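Local coordinates for protein putative ATP binding component of ABC-transporter (Escherichia coli, PDB 2R5O) that probably binds the O-antigen polysaccharide for export, as the C-terminal domain of Wzt, the ATP-binding component of an ABC transporter, at residues Leu99-Thr104 against Gly176-Lys181; Tyr53-Ala58 against Ile164-Thr169. All coordinates share one frame; numbering follows the deposited sequence. Where two conformers were deposited one is given.

Contact 1: residues Leu99-Thr104 against Gly176-Lys181. With NA (sodium ion), chain K; NA (sodium ion), chain G.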
loop_
_atom_site.group_PDB
_atom_site.type_symbol
_atom_site.label_atom_id
_atom_site.label_comp_id
_atom_site.label_asym_id
_atom_site.label_seq_id
_atom_site.Cartn_x
_atom_site.Cartn_y
_atom_site.Cartn_z
ATOM N N LEU A 99 -8.880 -1.826 -9.904
ATOM C CA LEU A 99 -8.495 -2.346 -8.598
ATOM C C LEU A 99 -8.680 -1.242 -7.565
ATOM O O LEU A 99 -8.176 -0.138 -7.720
ATOM C CB LEU A 99 -7.049 -2.853 -8.595
ATOM C CG LEU A 99 -6.488 -3.350 -7.255
ATOM C CD1 LEU A 99 -7.203 -4.612 -6.801
ATOM C CD2 LEU A 99 -4.993 -3.578 -7.346
ATOM N N PHE A 100 -9.442 -1.548 -6.524
ATOM C CA PHE A 100 -9.752 -0.576 -5.489
ATOM C C PHE A 100 -8.605 -0.594 -4.525
ATOM O O PHE A 100 -8.391 -1.551 -3.787
ATOM C CB PHE A 100 -11.078 -1.002 -4.835
ATOM C CG PHE A 100 -11.642 -0.080 -3.796
ATOM C CD1 PHE A 100 -12.583 -0.599 -2.940
ATOM C CD2 PHE A 100 -11.298 1.256 -3.676
ATOM C CE1 PHE A 100 -13.143 0.181 -1.969
ATOM C CE2 PHE A 100 -11.864 2.036 -2.709
ATOM C CZ PHE A 100 -12.789 1.510 -1.868
ATOM N N LEU A 101 -7.824 0.487 -4.536
ATOM C CA LEU A 101 -6.594 0.574 -3.734
ATOM C C LEU A 101 -6.841 1.075 -2.325
ATOM O O LEU A 101 -6.309 0.504 -1.366
ATOM C CB LEU A 101 -5.550 1.442 -4.414
ATOM C CG LEU A 101 -5.033 0.892 -5.740
ATOM C CD1 LEU A 101 -4.233 1.979 -6.471
ATOM C CD2 LEU A 101 -4.191 -0.320 -5.487
ATOM N N TYR A 102 -7.621 2.143 -2.187
ATOM C CA TYR A 102 -7.852 2.740 -0.862
ATOM C C TYR A 102 -9.090 3.585 -0.900
ATOM O O TYR A 102 -9.313 4.290 -1.866
ATOM C CB TYR A 102 -6.679 3.621 -0.462
ATOM C CG TYR A 102 -6.840 4.359 0.853
ATOM C CD1 TYR A 102 -6.919 3.665 2.035
ATOM C CD2 TYR A 102 -6.895 5.760 0.907
ATOM C CE1 TYR A 102 -7.015 4.302 3.241
ATOM C CE2 TYR A 102 -6.989 6.424 2.125
ATOM C CZ TYR A 102 -7.030 5.697 3.306
ATOM O OH TYR A 102 -7.071 6.362 4.504
ATOM N N GLY A 103 -9.894 3.506 0.140
ATOM C CA GLY A 103 -10.996 4.418 0.340
ATOM C C GLY A 103 -11.174 4.704 1.796
ATOM O O GLY A 103 -10.894 3.863 2.651
ATOM N N THR A 104 -11.657 5.906 2.072
ATOM C CA THR A 104 -11.962 6.310 3.435
ATOM C C THR A 104 -12.934 7.462 3.406
ATOM O O THR A 104 -13.320 7.960 2.354
ATOM C CB THR A 104 -10.665 6.654 4.222
ATOM O OG1 THR A 104 -10.986 6.779 5.622
ATOM C CG2 THR A 104 -10.000 7.925 3.715
ATOM N N GLY A 176 4.924 -4.568 -8.350
ATOM C CA GLY A 176 3.561 -4.492 -7.937
ATOM C C GLY A 176 3.036 -3.101 -7.960
ATOM O O GLY A 176 3.406 -2.280 -8.809
ATOM N N VAL A 177 2.097 -2.847 -7.089
ATOM C CA VAL A 177 1.343 -1.604 -7.149
ATOM C C VAL A 177 1.367 -0.804 -5.874
ATOM O O VAL A 177 1.312 0.429 -5.922
ATOM C CB VAL A 177 -0.097 -1.882 -7.647
ATOM C CG1 VAL A 177 -0.794 -2.979 -6.875
ATOM C CG2 VAL A 177 -0.918 -0.624 -7.707
ATOM N N ILE A 178 1.435 -1.486 -4.731
ATOM C CA ILE A 178 1.372 -0.804 -3.432
ATOM C C ILE A 178 2.697 -0.940 -2.701
ATOM O O ILE A 178 3.324 -2.001 -2.694
ATOM C CB ILE A 178 0.207 -1.352 -2.593
ATOM C CG1 ILE A 178 0.265 -2.873 -2.396
ATOM C CG2 ILE A 178 -1.109 -0.968 -3.260
ATOM C CD1 ILE A 178 -0.527 -3.376 -1.228
ATOM N N ASP A 179 3.109 0.140 -2.052
ATOM C CA ASP A 179 4.383 0.168 -1.363
ATOM C C ASP A 179 4.183 -0.093 0.127
ATOM O O ASP A 179 3.720 0.794 0.854
ATOM C CB ASP A 179 5.095 1.490 -1.572
ATOM C CG ASP A 179 6.532 1.451 -1.161
ATOM O OD1 ASP A 179 7.009 0.457 -0.586
ATOM O OD2 ASP A 179 7.216 2.453 -1.452
ATOM N N LEU A 180 4.552 -1.286 0.586
ATOM C CA LEU A 180 4.478 -1.626 2.000
ATOM C C LEU A 180 5.717 -1.169 2.789
ATOM O O LEU A 180 5.790 -1.354 3.988
ATOM C CB LEU A 180 4.259 -3.131 2.171
ATOM C CG LEU A 180 2.877 -3.592 1.699
ATOM C CD1 LEU A 180 2.789 -5.104 1.718
ATOM C CD2 LEU A 180 1.728 -2.959 2.536
ATOM N N LYS A 181 6.710 -0.581 2.121
ATOM C CA LYS A 181 7.804 0.130 2.796
ATOM C C LYS A 181 8.613 -0.759 3.733
ATOM O O LYS A 181 8.961 -0.378 4.844
ATOM C CB LYS A 181 7.271 1.377 3.515
ATOM C CG LYS A 181 6.645 2.371 2.555
ATOM C CD LYS A 181 6.288 3.730 3.162
ATOM C CE LYS A 181 7.523 4.526 3.582
ATOM N NZ LYS A 181 7.174 5.666 4.466
HETATM NA NA NA K . 9.491 -0.586 -0.467
HETATM NA NA NA G . -7.106 4.949 6.758
HETATM O O HOH W 1 -9.835 4.799 6.977
HETATM O O HOH W 2 10.063 2.204 -1.283
HETATM O O HOH W 3 -6.494 6.878 8.547
HETATM O O HOH W 4 11.109 -1.176 -2.602
HETATM O O HOH W 5 11.299 0.155 1.612
#

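Contact 2: residues Tyr53-Ala58 against Ile164-Thr169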
loop_
_atom_site.group_PDB
_atom_site.type_symbol
_atom_site.label_atom_id
_atom_site.label_comp_id
_atom_site.label_asym_id
_atom_site.label_seq_id
_atom_site.Cartn_x
_atom_site.Cartn_y
_atom_site.Cartn_z
ATOM N N TYR A 53 -11.782 21.441 -6.205
ATOM C CA TYR A 53 -10.786 20.660 -5.477
ATOM C C TYR A 53 -9.420 21.280 -5.650
ATOM O O TYR A 53 -9.203 22.121 -6.540
ATOM C CB TYR A 53 -10.771 19.197 -5.932
ATOM C CG TYR A 53 -10.221 18.931 -7.321
ATOM C CD1 TYR A 53 -8.882 18.583 -7.542
ATOM C CD2 TYR A 53 -11.041 19.000 -8.424
ATOM C CE1 TYR A 53 -8.404 18.327 -8.802
ATOM C CE2 TYR A 53 -10.568 18.718 -9.707
ATOM C CZ TYR A 53 -9.249 18.380 -9.874
ATOM O OH TYR A 53 -8.806 18.120 -11.165
ATOM N N HIS A 54 -8.510 20.831 -4.804
ATOM C CA HIS A 54 -7.126 21.267 -4.874
ATOM C C HIS A 54 -6.240 20.112 -4.451
ATOM O O HIS A 54 -6.597 19.351 -3.561
ATOM C CB HIS A 54 -6.887 22.472 -3.945
ATOM C CG HIS A 54 -5.609 23.192 -4.211
ATOM N ND1 HIS A 54 -5.495 24.135 -5.209
ATOM C CD2 HIS A 54 -4.400 23.113 -3.611
ATOM C CE1 HIS A 54 -4.256 24.613 -5.206
ATOM N NE2 HIS A 54 -3.567 23.994 -4.262
ATOM N N ILE A 55 -5.097 19.956 -5.096
ATOM C CA ILE A 55 -4.103 18.972 -4.724
ATOM C C ILE A 55 -2.782 19.673 -4.547
ATOM O O ILE A 55 -2.418 20.537 -5.357
ATOM C CB ILE A 55 -4.008 17.838 -5.770
ATOM C CG1 ILE A 55 -5.382 17.134 -5.848
ATOM C CG2 ILE A 55 -2.902 16.837 -5.408
ATOM C CD1 ILE A 55 -5.527 16.054 -6.931
ATOM N N GLN A 56 -2.080 19.357 -3.479
ATOM C CA GLN A 56 -0.786 19.976 -3.188
ATOM C C GLN A 56 0.124 18.961 -2.545
ATOM O O GLN A 56 -0.340 18.134 -1.761
ATOM C CB GLN A 56 -0.961 21.221 -2.340
ATOM C CG GLN A 56 -1.626 20.947 -1.059
ATOM C CD GLN A 56 -2.117 22.197 -0.349
ATOM O OE1 GLN A 56 -2.324 23.248 -0.975
ATOM N NE2 GLN A 56 -2.340 22.088 0.965
ATOM N N SER A 57 1.414 19.021 -2.854
ATOM C CA SER A 57 2.359 18.141 -2.191
ATOM C C SER A 57 3.699 18.851 -2.076
ATOM O O SER A 57 4.166 19.443 -3.036
ATOM C CB SER A 57 2.531 16.883 -2.995
ATOM O OG SER A 57 3.390 15.958 -2.335
ATOM N N ALA A 58 4.296 18.805 -0.889
ATOM C CA ALA A 58 5.590 19.444 -0.598
ATOM C C ALA A 58 5.494 20.935 -0.905
ATOM O O ALA A 58 6.471 21.577 -1.275
ATOM C CB ALA A 58 6.703 18.799 -1.396
ATOM N N ILE A 164 -10.710 12.398 -11.236
ATOM C CA ILE A 164 -9.401 13.029 -11.310
ATOM C C ILE A 164 -8.361 11.953 -11.621
ATOM O O ILE A 164 -8.412 10.854 -11.037
ATOM C CB ILE A 164 -9.066 13.758 -9.977
ATOM C CG1 ILE A 164 -10.073 14.894 -9.687
ATOM C CG2 ILE A 164 -7.622 14.278 -9.978
ATOM C CD1 ILE A 164 -10.124 15.303 -8.224
ATOM N N ILE A 165 -7.449 12.239 -12.550
ATOM C CA ILE A 165 -6.328 11.335 -12.828
ATOM C C ILE A 165 -5.120 11.816 -12.033
ATOM O O ILE A 165 -4.800 13.014 -12.000
ATOM C CB ILE A 165 -6.049 11.143 -14.341
ATOM C CG1 ILE A 165 -4.960 10.091 -14.544
ATOM C CG2 ILE A 165 -5.716 12.456 -15.025
ATOM C CD1 ILE A 165 -4.934 9.504 -15.936
ATOM N N LEU A 166 -4.457 10.873 -11.366
ATOM C CA LEU A 166 -3.215 11.098 -10.638
ATOM C C LEU A 166 -2.080 10.350 -11.331
ATOM O O LEU A 166 -2.224 9.202 -11.701
ATOM C CB LEU A 166 -3.317 10.544 -9.213
ATOM C CG LEU A 166 -4.478 11.048 -8.346
ATOM C CD1 LEU A 166 -4.443 10.413 -6.966
ATOM C CD2 LEU A 166 -4.481 12.560 -8.214
ATOM N N HIS A 167 -0.943 11.015 -11.450
ATOM C CA HIS A 167 0.281 10.425 -11.985
ATOM C C HIS A 167 1.255 10.299 -10.852
ATOM O O HIS A 167 1.457 11.284 -10.138
ATOM C CB HIS A 167 0.890 11.307 -13.090
ATOM C CG HIS A 167 -0.089 11.728 -14.132
ATOM N ND1 HIS A 167 -0.676 10.832 -15.002
ATOM C CD2 HIS A 167 -0.591 12.943 -14.450
ATOM C CE1 HIS A 167 -1.496 11.481 -15.811
ATOM N NE2 HIS A 167 -1.466 12.762 -15.496
ATOM N N VAL A 168 1.854 9.123 -10.663
ATOM C CA VAL A 168 2.857 8.889 -9.618
ATOM C C VAL A 168 4.175 8.602 -10.292
ATOM O O VAL A 168 4.232 7.787 -11.207
ATOM C CB VAL A 168 2.462 7.691 -8.683
ATOM C CG1 VAL A 168 3.577 7.381 -7.698
ATOM C CG2 VAL A 168 1.166 8.019 -7.931
ATOM N N THR A 169 5.213 9.247 -9.797
ATOM C CA THR A 169 6.580 9.060 -10.278
ATOM C C THR A 169 7.522 8.585 -9.160
ATOM O O THR A 169 7.322 8.916 -7.990
ATOM C CB THR A 169 7.171 10.336 -10.932
ATOM O OG1 THR A 169 6.977 11.459 -10.064
ATOM C CG2 THR A 169 6.489 10.618 -12.257
#

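Contact 1: residues Leu99-Thr104 against Gly176-Lys181
L101 and I178 mark the closest backbone approach, with 8.1 Å between their CA atoms: strand 100-104 faces the loop that leaves the short strand 175-176. L101 and Y102 both lie opposite I93 of strand 84-95, a classic beta bulge. The side chains meet through methyl groups alone. L101 CD2 lies 3.9 Å from I178 CG2, the two side chains sliding past each other in opposite directions, and 4.0 Å from V177 CG2, on a branch that runs across it at a slant. L99 adds a looser touch, its CD2 standing 4.3 Å from V177 CG1. L134 and Y139 pack around L101.

Beside this apolar patch each segment supplies a sodium ligand, to different ions. Y102 OH binds one sodium at 2.7 Å, the ion sitting at the ring edge and in its plane, and T104 OG1 shares a water with that ion. D179 OD1 binds the other sodium, also at 2.7 Å. D179 OD1 also accepts a hydrogen bond from K181 N at 2.9 Å, an Asx turn in which the N-H arrives 44° out of the carboxylate plane. D179 OD2 takes a hydrogen bond from N69 and another from a sodium-bound water.

Each ion takes a second protein ligand from the other subunit: D179 OD1 of that chain joins Y102 OH, and Y102 OH of that chain joins D179 OD1. The chemistry therefore implies a reciprocal interface in which apolar contacts within the chain lie beside two sodium ions that bridge the subunits, in keeping with a domain-swapped dimer.

Contact 2: residues Tyr53-Ala58 against Ile164-Thr169
Y53 lies over I164, and I55 over I164 and L166, across the two sheets of an immunoglobulin-fold sandwich. Strands 53-57 and 164-169 run nearly parallel, their axes 7° apart in direction and 11.0 Å apart at closest approach, so side chains alone span the gap.

The aromatic part is a CH-pi contact. I164 CD1 sits over one face of the Y53 ring, 3.4 Å from its centroid and only 7° off the ring normal. A Y53 chi1 of 71°, with CG between the backbone N and the carbonyl carbon, turns that face to the isoleucine. F143 of strand 137-147 and Y30 also pack on both residues. The ring's hydroxyl finds its polar partner in the carbonyl oxygen of P34.

The aliphatic part centres on I55, whose extended CG1 arm carries CD1 across the gap. I55 CD1 meets I164 CG2 at 4.1 Å as the two isoleucines pass in opposite directions. Both I55 and L166 also touch F74. L166 starts off to one side and swings its branch inward, and L166 CD2 ends 3.9 Å from I55 CD1.

Contact 2 is sandwich interior, joining two sheets, whereas contact 1 sits in a partly buried setting where strand 100-105 meets loop 176-181 close to the second subunit. Their centres are 16 Å apart, with nearest atoms about 8 Å apart. Strands 100-105 and 153-169 belong to the same mixed sheet, and Y139 of strand 137-147 touches L101 and V177 of contact 1 as well as V168 of the 164-169 segment. Both contacts use apolar side chains across the gap. The interior one adds a methyl on a ring face, while the one at the interface is flanked by sodium ions that Y102 and D179 share with the other chain.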